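Local coordinates for protein ulvan Lyase-PL25 (Pseudoalteromonas sp. PLSV, PDB 5UAM) that degrades ulvan, the sulfated cell-wall polysaccharide of green seaweeds, as a polysaccharide lyase of family 25 built on a zinc-binding beta-propeller, at residues 28-34 / 436-442; 34-39 / 96-101; 173-179 / 190-196. All coordinates share one frame; numbering follows the deposited sequence.

Contact 1: residues 28-34 / 436-442; sequences YFADNGV and DEGIKMY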
loop_
_atom_site.group_PDB
_atom_site.type_symbol
_atom_site.label_atom_id
_atom_site.label_comp_id
_atom_site.label_asym_id
_atom_site.label_seq_id
_atom_site.Cartn_x
_atom_site.Cartn_y
_atom_site.Cartn_z
ATOM N N TYR A 28 -19.813 2.056 -10.605
ATOM C CA TYR A 28 -18.578 2.800 -10.508
ATOM C C TYR A 28 -18.880 4.267 -10.218
ATOM O O TYR A 28 -19.920 4.791 -10.629
ATOM C CB TYR A 28 -17.743 2.632 -11.787
ATOM C CG TYR A 28 -18.497 2.930 -13.060
ATOM C CD1 TYR A 28 -19.293 1.978 -13.657
ATOM C CD2 TYR A 28 -18.393 4.168 -13.675
ATOM C CE1 TYR A 28 -19.990 2.258 -14.832
ATOM C CE2 TYR A 28 -19.068 4.454 -14.833
ATOM C CZ TYR A 28 -19.866 3.495 -15.421
ATOM O OH TYR A 28 -20.579 3.732 -16.591
ATOM N N PHE A 29 -17.966 4.913 -9.500
ATOM C CA PHE A 29 -18.125 6.308 -9.115
ATOM C C PHE A 29 -17.271 7.260 -9.940
ATOM O O PHE A 29 -17.455 8.473 -9.832
ATOM C CB PHE A 29 -17.830 6.504 -7.618
ATOM C CG PHE A 29 -16.388 6.256 -7.237
ATOM C CD1 PHE A 29 -15.443 7.262 -7.343
ATOM C CD2 PHE A 29 -15.990 5.023 -6.754
ATOM C CE1 PHE A 29 -14.127 7.031 -7.015
ATOM C CE2 PHE A 29 -14.665 4.787 -6.411
ATOM C CZ PHE A 29 -13.731 5.795 -6.556
ATOM N N ALA A 30 -16.357 6.735 -10.759
ATOM C CA ALA A 30 -15.526 7.515 -11.657
ATOM C C ALA A 30 -15.047 6.590 -12.763
ATOM O O ALA A 30 -15.022 5.366 -12.604
ATOM C CB ALA A 30 -14.323 8.119 -10.926
ATOM N N ASP A 31 -14.660 7.185 -13.890
ATOM C CA ASP A 31 -14.255 6.391 -15.047
ATOM C C ASP A 31 -12.992 6.929 -15.714
ATOM O O ASP A 31 -12.798 6.735 -16.914
ATOM C CB ASP A 31 -15.386 6.280 -16.064
ATOM C CG ASP A 31 -15.840 7.620 -16.598
ATOM O OD1 ASP A 31 -15.281 8.656 -16.200
ATOM O OD2 ASP A 31 -16.753 7.604 -17.449
ATOM N N ASN A 32 -12.095 7.550 -14.938
ATOM C CA ASN A 32 -10.899 8.179 -15.493
ATOM C C ASN A 32 -9.600 7.676 -14.872
ATOM O O ASN A 32 -8.572 8.333 -15.020
ATOM C CB ASN A 32 -10.970 9.705 -15.382
ATOM C CG ASN A 32 -10.976 10.196 -13.962
ATOM O OD1 ASN A 32 -11.153 9.435 -13.009
ATOM N ND2 ASN A 32 -10.760 11.510 -13.802
ATOM N N GLY A 33 -9.589 6.511 -14.230
ATOM C CA GLY A 33 -8.338 5.989 -13.721
ATOM C C GLY A 33 -7.362 5.680 -14.842
ATOM O O GLY A 33 -7.754 5.416 -15.971
ATOM N N VAL A 34 -6.059 5.703 -14.514
ATOM C CA VAL A 34 -5.014 5.330 -15.462
ATOM C C VAL A 34 -4.026 4.363 -14.821
ATOM O O VAL A 34 -3.834 4.342 -13.603
ATOM C CB VAL A 34 -4.233 6.520 -16.066
ATOM C CG1 VAL A 34 -5.190 7.537 -16.640
ATOM C CG2 VAL A 34 -3.306 7.156 -15.058
ATOM N N ASP A 436 -5.198 0.980 -20.317
ATOM C CA ASP A 436 -4.514 1.721 -19.267
ATOM C C ASP A 436 -5.058 3.127 -19.065
ATOM O O ASP A 436 -4.494 3.882 -18.271
ATOM C CB ASP A 436 -3.003 1.711 -19.481
ATOM C CG ASP A 436 -2.590 2.278 -20.790
ATOM O OD1 ASP A 436 -3.434 2.825 -21.529
ATOM O OD2 ASP A 436 -1.379 2.160 -21.095
ATOM N N GLU A 437 -6.172 3.482 -19.700
ATOM C CA GLU A 437 -6.841 4.749 -19.428
ATOM C C GLU A 437 -8.340 4.512 -19.347
ATOM O O GLU A 437 -8.838 3.446 -19.701
ATOM C CB GLU A 437 -6.498 5.820 -20.458
ATOM C CG GLU A 437 -4.998 6.105 -20.596
ATOM C CD GLU A 437 -4.715 7.184 -21.618
ATOM O OE1 GLU A 437 -5.436 8.202 -21.624
ATOM O OE2 GLU A 437 -3.790 7.010 -22.427
ATOM N N GLY A 438 -9.061 5.509 -18.837
ATOM C CA GLY A 438 -10.509 5.381 -18.735
ATOM C C GLY A 438 -10.970 4.280 -17.806
ATOM O O GLY A 438 -12.004 3.645 -18.048
ATOM N N ILE A 439 -10.231 4.041 -16.733
ATOM C CA ILE A 439 -10.478 2.903 -15.870
ATOM C C ILE A 439 -11.596 3.228 -14.891
ATOM O O ILE A 439 -11.560 4.253 -14.192
ATOM C CB ILE A 439 -9.185 2.513 -15.130
ATOM C CG1 ILE A 439 -8.147 2.025 -16.124
ATOM C CG2 ILE A 439 -9.466 1.432 -14.081
ATOM C CD1 ILE A 439 -6.776 1.841 -15.552
ATOM N N LYS A 440 -12.582 2.339 -14.825
ATOM C CA LYS A 440 -13.711 2.501 -13.922
ATOM C C LYS A 440 -13.323 2.130 -12.499
ATOM O O LYS A 440 -12.638 1.125 -12.252
ATOM C CB LYS A 440 -14.903 1.673 -14.391
ATOM C CG LYS A 440 -15.473 2.189 -15.687
ATOM C CD LYS A 440 -16.658 1.334 -16.132
ATOM C CE LYS A 440 -17.275 1.830 -17.427
ATOM N NZ LYS A 440 -16.396 1.554 -18.592
ATOM N N MET A 441 -13.732 2.988 -11.572
ATOM C CA MET A 441 -13.364 2.919 -10.163
ATOM C C MET A 441 -14.595 2.565 -9.343
ATOM O O MET A 441 -15.667 3.170 -9.520
ATOM C CB MET A 441 -12.840 4.274 -9.717
ATOM C CG MET A 441 -11.683 4.822 -10.526
ATOM S SD MET A 441 -10.249 3.725 -10.556
ATOM C CE MET A 441 -9.940 3.537 -8.791
ATOM N N TYR A 442 -14.435 1.621 -8.425
ATOM C CA TYR A 442 -15.535 1.088 -7.644
ATOM C C TYR A 442 -15.208 1.129 -6.161
ATOM O O TYR A 442 -14.092 0.811 -5.755
ATOM C CB TYR A 442 -15.836 -0.359 -8.003
ATOM C CG TYR A 442 -16.184 -0.621 -9.462
ATOM C CD1 TYR A 442 -15.217 -0.561 -10.453
ATOM C CD2 TYR A 442 -17.485 -0.934 -9.841
ATOM C CE1 TYR A 442 -15.537 -0.827 -11.791
ATOM C CE2 TYR A 442 -17.809 -1.204 -11.175
ATOM C CZ TYR A 442 -16.831 -1.128 -12.144
ATOM O OH TYR A 442 -17.162 -1.380 -13.459
HETATM O O HOH W 1 -8.258 8.189 -17.939
#
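Lys440 lays its aliphatic chain over one face of the Tyr28 ring, its CD 3.7 Å from the ring centroid and almost over the centre. The chain bends only at its last torsion (chi4 72°), and Lys440 NZ ends 5.4 Å from the centroid of Tyr28, where any cation-pi attraction is weak at most. Tyr28 in turn places its own CB over the face of Tyr442, 3.9 Å from that ring's centroid, and points a ring edge toward the same face in an offset edge-to-face pair with planes at 67°. Phe29 meets Met441 instead: Met441 CB lies over one ring face near the rim, 3.6 Å from Phe29 CZ.

The backbones pair as antiparallel strands, 30-33 only weakly bonded and the axes 125° apart. Phe29 N donates to Met441 O (2.9 Å) and Met441 N to Ala30 O; further along, Gly33 N and O bond with Ile439 O and N. Strand 30-33 completes a sheet whose other strands come from the C-terminal end, the velcro closure familiar from beta-propellers. Gly438 and Ile439 both face Gly33 in a G1 beta bulge, with Gly438 at positive phi. A side chain on Gly33 would be tight against Met441 SD and Ile439 CB. Water 1 accepts from Gly438 N at 2.9 Å and gives a weak bond to Asn32 O.

Farther out, Tyr28 rests on Leu454 and Leu457 of the C-terminal helix, while the Phe29 ring meets Trp76 almost parallel. Tyr442 OH is held by Glu432, and Asp436 and Glu437 both form salt bridges to Lys95.

Contact 2: residues 34-39 / 96-101; sequences VGNPLA and FDNHGK. With PO4 (phosphate ion), chain E.
With its CG beside the backbone N (chi1 -55°), Asn98 turns its amide toward Asn36, whose own CG takes the same position, and the two amides stack with only a small tilt, their ND2 atoms 3.8 Å apart. The Lys101 chain is bent at chi3 (77°) and chi4, which brings CE and NZ to backbone oxygens of both segments. These groups belong to two irregular loops of the beta-propeller, the second carrying an Asx turn at Asp97 and a type I turn from Asn98 to Lys101; Asn36, Asn98 and Lys101 are assigned to substrate binding.

The one direct hydrogen bond between the loops runs from Asn36 N to Asn98 OD1, 3.0 Å long, with the donor 65° out of the carbonyl plane. Gln58 NE2 gives OD1 a second bond, which helps to fix the amide's rotation, and Asn36 OD1 is bonded by Lys433 NZ. Any CB on Gly35 would clash with Asn98 OD1. Lys101 CE lies 3.2 Å from Asn36 O, and Lys101 NZ donates to Asn98 O at 2.8 Å, bridges through water 2 to Asn36 ND2, and also bonds Gln42. At the Val34 end, CB and CG2 of this residue pack on one face of Phe96, Val34 CG2 coming 3.6 Å from Phe96 CE1.

Next to Asn98 in the chain, Asp97 positions His99, the assigned proton donor: its OD1 accepts from His99 N (2.9 Å), and its backbone O from His99 ND1 (3.0 Å). The His99 ring stacks on His119, and His99 NE2 meets O3 of a phosphate, probably from the crystallisation liquor, at an unusually short 2.5 Å.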
loop_
_atom_site.group_PDB
_atom_site.type_symbol
_atom_site.label_atom_id
_atom_site.label_comp_id
_atom_site.label_asym_id
_atom_site.label_seq_id
_atom_site.Cartn_x
_atom_site.Cartn_y
_atom_site.Cartn_z
ATOM N N VAL A 34 -6.059 5.703 -14.514
ATOM C CA VAL A 34 -5.014 5.330 -15.462
ATOM C C VAL A 34 -4.026 4.363 -14.821
ATOM O O VAL A 34 -3.834 4.342 -13.603
ATOM C CB VAL A 34 -4.233 6.520 -16.066
ATOM C CG1 VAL A 34 -5.190 7.537 -16.640
ATOM C CG2 VAL A 34 -3.306 7.156 -15.058
ATOM N N GLY A 35 -3.382 3.573 -15.681
ATOM C CA GLY A 35 -2.304 2.698 -15.219
ATOM C C GLY A 35 -2.814 1.681 -14.222
ATOM O O GLY A 35 -3.773 0.955 -14.493
ATOM N N ASN A 36 -2.159 1.598 -13.065
ATOM C CA ASN A 36 -2.688 0.912 -11.886
ATOM C C ASN A 36 -3.209 2.001 -10.967
ATOM O O ASN A 36 -2.403 2.719 -10.351
ATOM C CB ASN A 36 -1.594 0.125 -11.155
ATOM C CG ASN A 36 -1.056 -1.003 -11.938
ATOM O OD1 ASN A 36 -1.713 -1.559 -12.819
ATOM N ND2 ASN A 36 0.179 -1.377 -11.630
ATOM N N PRO A 37 -4.520 2.213 -10.847
ATOM C CA PRO A 37 -4.979 3.394 -10.112
ATOM C C PRO A 37 -4.923 3.273 -8.606
ATOM O O PRO A 37 -5.080 4.294 -7.925
ATOM C CB PRO A 37 -6.427 3.568 -10.571
ATOM C CG PRO A 37 -6.483 2.922 -11.901
ATOM C CD PRO A 37 -5.538 1.736 -11.798
ATOM N N LEU A 38 -4.677 2.063 -8.102
ATOM C CA LEU A 38 -4.709 1.723 -6.689
ATOM C C LEU A 38 -3.685 0.633 -6.445
ATOM O O LEU A 38 -3.342 -0.129 -7.353
ATOM C CB LEU A 38 -6.060 1.111 -6.319
ATOM C CG LEU A 38 -7.311 1.950 -6.540
ATOM C CD1 LEU A 38 -8.534 1.054 -6.469
ATOM C CD2 LEU A 38 -7.387 3.057 -5.524
ATOM N N ALA A 39 -3.240 0.518 -5.184
ATOM C CA ALA A 39 -2.407 -0.600 -4.741
ATOM C C ALA A 39 -2.462 -0.666 -3.223
ATOM O O ALA A 39 -2.690 0.343 -2.564
ATOM C CB ALA A 39 -0.951 -0.444 -5.172
ATOM N N PHE A 96 2.977 4.733 -18.079
ATOM C CA PHE A 96 2.486 5.106 -16.755
ATOM C C PHE A 96 3.416 4.555 -15.685
ATOM O O PHE A 96 3.802 3.383 -15.723
ATOM C CB PHE A 96 1.055 4.624 -16.500
ATOM C CG PHE A 96 0.031 5.338 -17.341
ATOM C CD1 PHE A 96 -0.242 6.680 -17.129
ATOM C CD2 PHE A 96 -0.623 4.686 -18.369
ATOM C CE1 PHE A 96 -1.141 7.353 -17.922
ATOM C CE2 PHE A 96 -1.537 5.362 -19.156
ATOM C CZ PHE A 96 -1.796 6.688 -18.927
ATOM N N ASP A 97 3.772 5.413 -14.734
ATOM C CA ASP A 97 4.722 5.063 -13.690
ATOM C C ASP A 97 4.034 4.392 -12.507
ATOM O O ASP A 97 4.480 3.330 -12.056
ATOM C CB ASP A 97 5.474 6.319 -13.240
ATOM C CG ASP A 97 6.447 6.040 -12.120
ATOM O OD1 ASP A 97 5.997 5.708 -11.009
ATOM O OD2 ASP A 97 7.668 6.163 -12.367
ATOM N N ASN A 98 2.948 4.987 -12.017
ATOM C CA ASN A 98 2.039 4.455 -11.006
ATOM C C ASN A 98 2.544 4.581 -9.583
ATOM O O ASN A 98 1.761 4.352 -8.655
ATOM C CB ASN A 98 1.644 2.989 -11.248
ATOM C CG ASN A 98 1.053 2.759 -12.598
ATOM O OD1 ASN A 98 0.156 3.490 -13.025
ATOM N ND2 ASN A 98 1.565 1.771 -13.302
ATOM N N HIS A 99 3.795 4.951 -9.349
ATOM C CA HIS A 99 4.308 4.902 -7.986
ATOM C C HIS A 99 3.883 6.082 -7.129
ATOM O O HIS A 99 4.129 6.068 -5.906
ATOM C CB HIS A 99 5.821 4.827 -7.995
ATOM C CG HIS A 99 6.359 3.505 -8.412
ATOM N ND1 HIS A 99 6.218 3.010 -9.692
ATOM C CD2 HIS A 99 7.037 2.564 -7.715
ATOM C CE1 HIS A 99 6.797 1.825 -9.768
ATOM N NE2 HIS A 99 7.314 1.534 -8.584
ATOM N N GLY A 100 3.243 7.071 -7.728
ATOM C CA GLY A 100 2.791 8.244 -7.023
ATOM C C GLY A 100 1.291 8.341 -6.873
ATOM O O GLY A 100 0.775 9.419 -6.577
ATOM N N LYS A 101 0.581 7.229 -7.065
ATOM C CA LYS A 101 -0.843 7.210 -6.767
ATOM C C LYS A 101 -1.040 7.633 -5.310
ATOM O O LYS A 101 -0.130 7.478 -4.489
ATOM C CB LYS A 101 -1.430 5.824 -7.050
ATOM C CG LYS A 101 -0.961 4.760 -6.072
ATOM C CD LYS A 101 -1.546 3.386 -6.369
ATOM C CE LYS A 101 -0.901 2.648 -7.526
ATOM N NZ LYS A 101 0.525 2.277 -7.229
HETATM P P PO4 E . 10.422 0.159 -7.652
HETATM O O1 PO4 E . 11.385 -0.476 -8.636
HETATM O O2 PO4 E . 10.666 -0.351 -6.292
HETATM O O3 PO4 E . 9.047 -0.249 -8.124
HETATM O O4 PO4 E . 10.644 1.668 -7.691
HETATM O O HOH W 2 1.162 0.092 -8.975
#

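Contact 3: residues 173-179 / 190-196; sequences GDIYLFF and YQKSVDN
Tyr190 is the centre of an aromatic cluster in this beta hairpin of the propeller, where strand 175-180 turns back into strand 188-193. Its CB lies over one face of Phe178, 3.9 Å from that ring's centroid, and the edge of Tyr176 is turned toward the Tyr190 face in an offset edge-to-face pair with planes at 66°. Tyr190 takes the cramped first torsion (chi1 66°), its CG between backbone N and carbonyl carbon, and its ring runs alongside both neighbours. Phe266 of strand 258-267 also meets both tyrosine rings, edge-to-face with Tyr176. Two reciprocal backbone pairs, Ile175 with Ser193 and Leu177 with Gln191, hold the strands with nearly straight bonds.

The looser side begins at Lys192. Its fully extended chain lies along Tyr176, with CG over the ring face and CE 3.3 Å from Tyr176 OH. Replacing Tyr176 by an alanine would probably leave the Lys192 chain without its aromatic support, rob Tyr190 of its edge-on partner and open a gap between them. Asp174 OD2 stays 4.1 Å from Lys192 NZ, beyond a salt bridge, and water 5 joins them. Water 6 links NZ to Tyr176 OH.

At the hairpin's open end waters supplement sparse direct contacts: water 4 donates to Gly173 O and Ser193 O and accepts from Asn196 N, whereas water 3 joins Gly173 O (2.8 Å) to Asn196 OD1 (2.7 Å).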
loop_
_atom_site.group_PDB
_atom_site.type_symbol
_atom_site.label_atom_id
_atom_site.label_comp_id
_atom_site.label_asym_id
_atom_site.label_seq_id
_atom_site.Cartn_x
_atom_site.Cartn_y
_atom_site.Cartn_z
ATOM N N GLY A 173 -3.106 12.852 17.541
ATOM C CA GLY A 173 -3.066 13.678 16.362
ATOM C C GLY A 173 -1.739 13.704 15.639
ATOM O O GLY A 173 -1.672 14.267 14.543
ATOM N N ASP A 174 -0.688 13.131 16.213
ATOM C CA ASP A 174 0.599 13.129 15.527
ATOM C C ASP A 174 0.498 12.317 14.244
ATOM O O ASP A 174 -0.194 11.291 14.174
ATOM C CB ASP A 174 1.683 12.521 16.410
ATOM C CG ASP A 174 2.075 13.409 17.605
ATOM O OD1 ASP A 174 1.605 14.575 17.726
ATOM O OD2 ASP A 174 2.853 12.910 18.465
ATOM N N ILE A 175 1.210 12.782 13.224
ATOM C CA ILE A 175 1.159 12.206 11.884
ATOM C C ILE A 175 2.527 11.642 11.548
ATOM O O ILE A 175 3.551 12.334 11.692
ATOM C CB ILE A 175 0.739 13.251 10.842
ATOM C CG1 ILE A 175 -0.727 13.635 11.067
ATOM C CG2 ILE A 175 0.971 12.727 9.432
ATOM C CD1 ILE A 175 -1.100 14.900 10.385
ATOM N N TYR A 176 2.547 10.390 11.102
ATOM C CA TYR A 176 3.760 9.743 10.623
ATOM C C TYR A 176 3.580 9.367 9.165
ATOM O O TYR A 176 2.613 8.682 8.814
ATOM C CB TYR A 176 4.070 8.479 11.431
ATOM C CG TYR A 176 4.419 8.770 12.860
ATOM C CD1 TYR A 176 3.437 8.990 13.820
ATOM C CD2 TYR A 176 5.749 8.836 13.268
ATOM C CE1 TYR A 176 3.780 9.255 15.130
ATOM C CE2 TYR A 176 6.094 9.112 14.562
ATOM C CZ TYR A 176 5.111 9.312 15.506
ATOM O OH TYR A 176 5.457 9.587 16.810
ATOM N N LEU A 177 4.521 9.792 8.325
ATOM C CA LEU A 177 4.540 9.421 6.917
ATOM C C LEU A 177 5.730 8.500 6.710
ATOM O O LEU A 177 6.870 8.912 6.923
ATOM C CB LEU A 177 4.672 10.640 5.997
ATOM C CG LEU A 177 4.549 10.310 4.511
ATOM C CD1 LEU A 177 3.114 9.947 4.168
ATOM C CD2 LEU A 177 5.006 11.524 3.675
ATOM N N PHE A 178 5.453 7.259 6.325
ATOM C CA PHE A 178 6.470 6.251 6.055
ATOM C C PHE A 178 6.656 6.132 4.545
ATOM O O PHE A 178 5.689 6.191 3.782
ATOM C CB PHE A 178 6.023 4.892 6.604
ATOM C CG PHE A 178 5.967 4.842 8.082
ATOM C CD1 PHE A 178 4.862 5.337 8.733
ATOM C CD2 PHE A 178 7.009 4.316 8.814
ATOM C CE1 PHE A 178 4.776 5.310 10.092
ATOM C CE2 PHE A 178 6.946 4.318 10.219
ATOM C CZ PHE A 178 5.817 4.821 10.829
ATOM N N PHE A 179 7.897 6.000 4.104
ATOM C CA PHE A 179 8.206 5.905 2.686
ATOM C C PHE A 179 9.652 5.459 2.513
ATOM O O PHE A 179 10.460 5.483 3.455
ATOM C CB PHE A 179 7.972 7.239 1.953
ATOM C CG PHE A 179 8.710 8.401 2.545
ATOM C CD1 PHE A 179 8.180 9.126 3.605
ATOM C CD2 PHE A 179 9.934 8.802 2.037
ATOM C CE1 PHE A 179 8.856 10.200 4.157
ATOM C CE2 PHE A 179 10.610 9.872 2.581
ATOM C CZ PHE A 179 10.068 10.586 3.640
ATOM N N TYR A 190 10.631 7.386 8.259
ATOM C CA TYR A 190 9.415 8.153 8.477
ATOM C C TYR A 190 9.748 9.617 8.707
ATOM O O TYR A 190 10.854 9.973 9.120
ATOM C CB TYR A 190 8.582 7.612 9.647
ATOM C CG TYR A 190 9.225 7.740 11.014
ATOM C CD1 TYR A 190 9.145 8.914 11.741
ATOM C CD2 TYR A 190 9.905 6.672 11.598
ATOM C CE1 TYR A 190 9.721 9.033 12.999
ATOM C CE2 TYR A 190 10.478 6.784 12.850
ATOM C CZ TYR A 190 10.386 7.963 13.562
ATOM O OH TYR A 190 10.967 8.046 14.815
ATOM N N GLN A 191 8.762 10.471 8.403
ATOM C CA GLN A 191 8.765 11.849 8.857
ATOM C C GLN A 191 7.551 12.077 9.737
ATOM O O GLN A 191 6.440 11.649 9.408
ATOM C CB GLN A 191 8.769 12.845 7.693
ATOM C CG GLN A 191 10.064 12.870 6.911
ATOM C CD GLN A 191 10.148 14.000 5.929
ATOM O OE1 GLN A 191 9.910 13.834 4.719
ATOM N NE2 GLN A 191 10.488 15.169 6.438
ATOM N N LYS A 192 7.790 12.759 10.854
ATOM C CA LYS A 192 6.800 12.973 11.901
ATOM C C LYS A 192 6.372 14.436 11.936
ATOM O O LYS A 192 7.211 15.341 11.891
ATOM C CB LYS A 192 7.391 12.586 13.266
ATOM C CG LYS A 192 6.463 12.806 14.467
ATOM C CD LYS A 192 7.168 12.473 15.774
ATOM C CE LYS A 192 6.269 12.747 16.937
ATOM N NZ LYS A 192 6.942 12.439 18.224
ATOM N N SER A 193 5.064 14.666 12.055
ATOM C CA SER A 193 4.521 16.010 12.231
ATOM C C SER A 193 3.637 16.032 13.465
ATOM O O SER A 193 2.779 15.164 13.629
ATOM C CB SER A 193 3.685 16.453 11.019
ATOM O OG SER A 193 2.980 17.648 11.321
ATOM N N VAL A 194 3.823 17.053 14.299
ATOM C CA VAL A 194 2.993 17.288 15.481
ATOM C C VAL A 194 2.049 18.476 15.315
ATOM O O VAL A 194 1.348 18.839 16.281
ATOM C CB VAL A 194 3.832 17.404 16.769
ATOM C CG1 VAL A 194 4.680 16.136 16.961
ATOM C CG2 VAL A 194 4.720 18.637 16.756
ATOM N N ASP A 195 2.003 19.099 14.133
ATOM C CA ASP A 195 1.180 20.281 13.903
ATOM C C ASP A 195 0.218 20.061 12.739
ATOM O O ASP A 195 -0.028 20.956 11.923
ATOM C CB ASP A 195 2.029 21.538 13.708
ATOM C CG ASP A 195 2.920 21.466 12.484
ATOM O OD1 ASP A 195 2.883 20.440 11.760
ATOM O OD2 ASP A 195 3.658 22.458 12.233
ATOM N N ASN A 196 -0.367 18.865 12.681
ATOM C CA ASN A 196 -1.386 18.535 11.686
ATOM C C ASN A 196 -0.830 18.559 10.270
ATOM O O ASN A 196 -1.536 18.877 9.315
ATOM C CB ASN A 196 -2.616 19.440 11.830
ATOM C CG ASN A 196 -3.283 19.288 13.181
ATOM O OD1 ASN A 196 -3.219 18.227 13.790
ATOM N ND2 ASN A 196 -3.873 20.359 13.684
HETATM O O HOH W 3 -3.684 15.670 13.141
HETATM O O HOH W 4 0.063 16.305 13.780
HETATM O O HOH W 5 4.915 13.597 19.990
HETATM O O HOH W 6 7.903 9.510 17.964
#

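In the fold
The contacts lie in different parts of one propeller, with contact 2 holding active-site residues. Contact 1 pairs segments about 400 residues apart, adding strand 30-33 as the fourth strand beside 439-444, 428-433 and 412-415, and the other two lie nested inside the loop it closes. Contact 2 shares Val34 with it, their centres are about 12 Å apart, and Gly35 N probably bonds Asp436 O, so the closing strand leads into a substrate-binding loop. Contact 3, a hairpin in a different sheet, comes later in sequence; its centre is about 24 Å from that of contact 2 and about 30 Å from that of contact 1, touching neither, yet Phe179 lies close to Tyr164, the assigned proton acceptor.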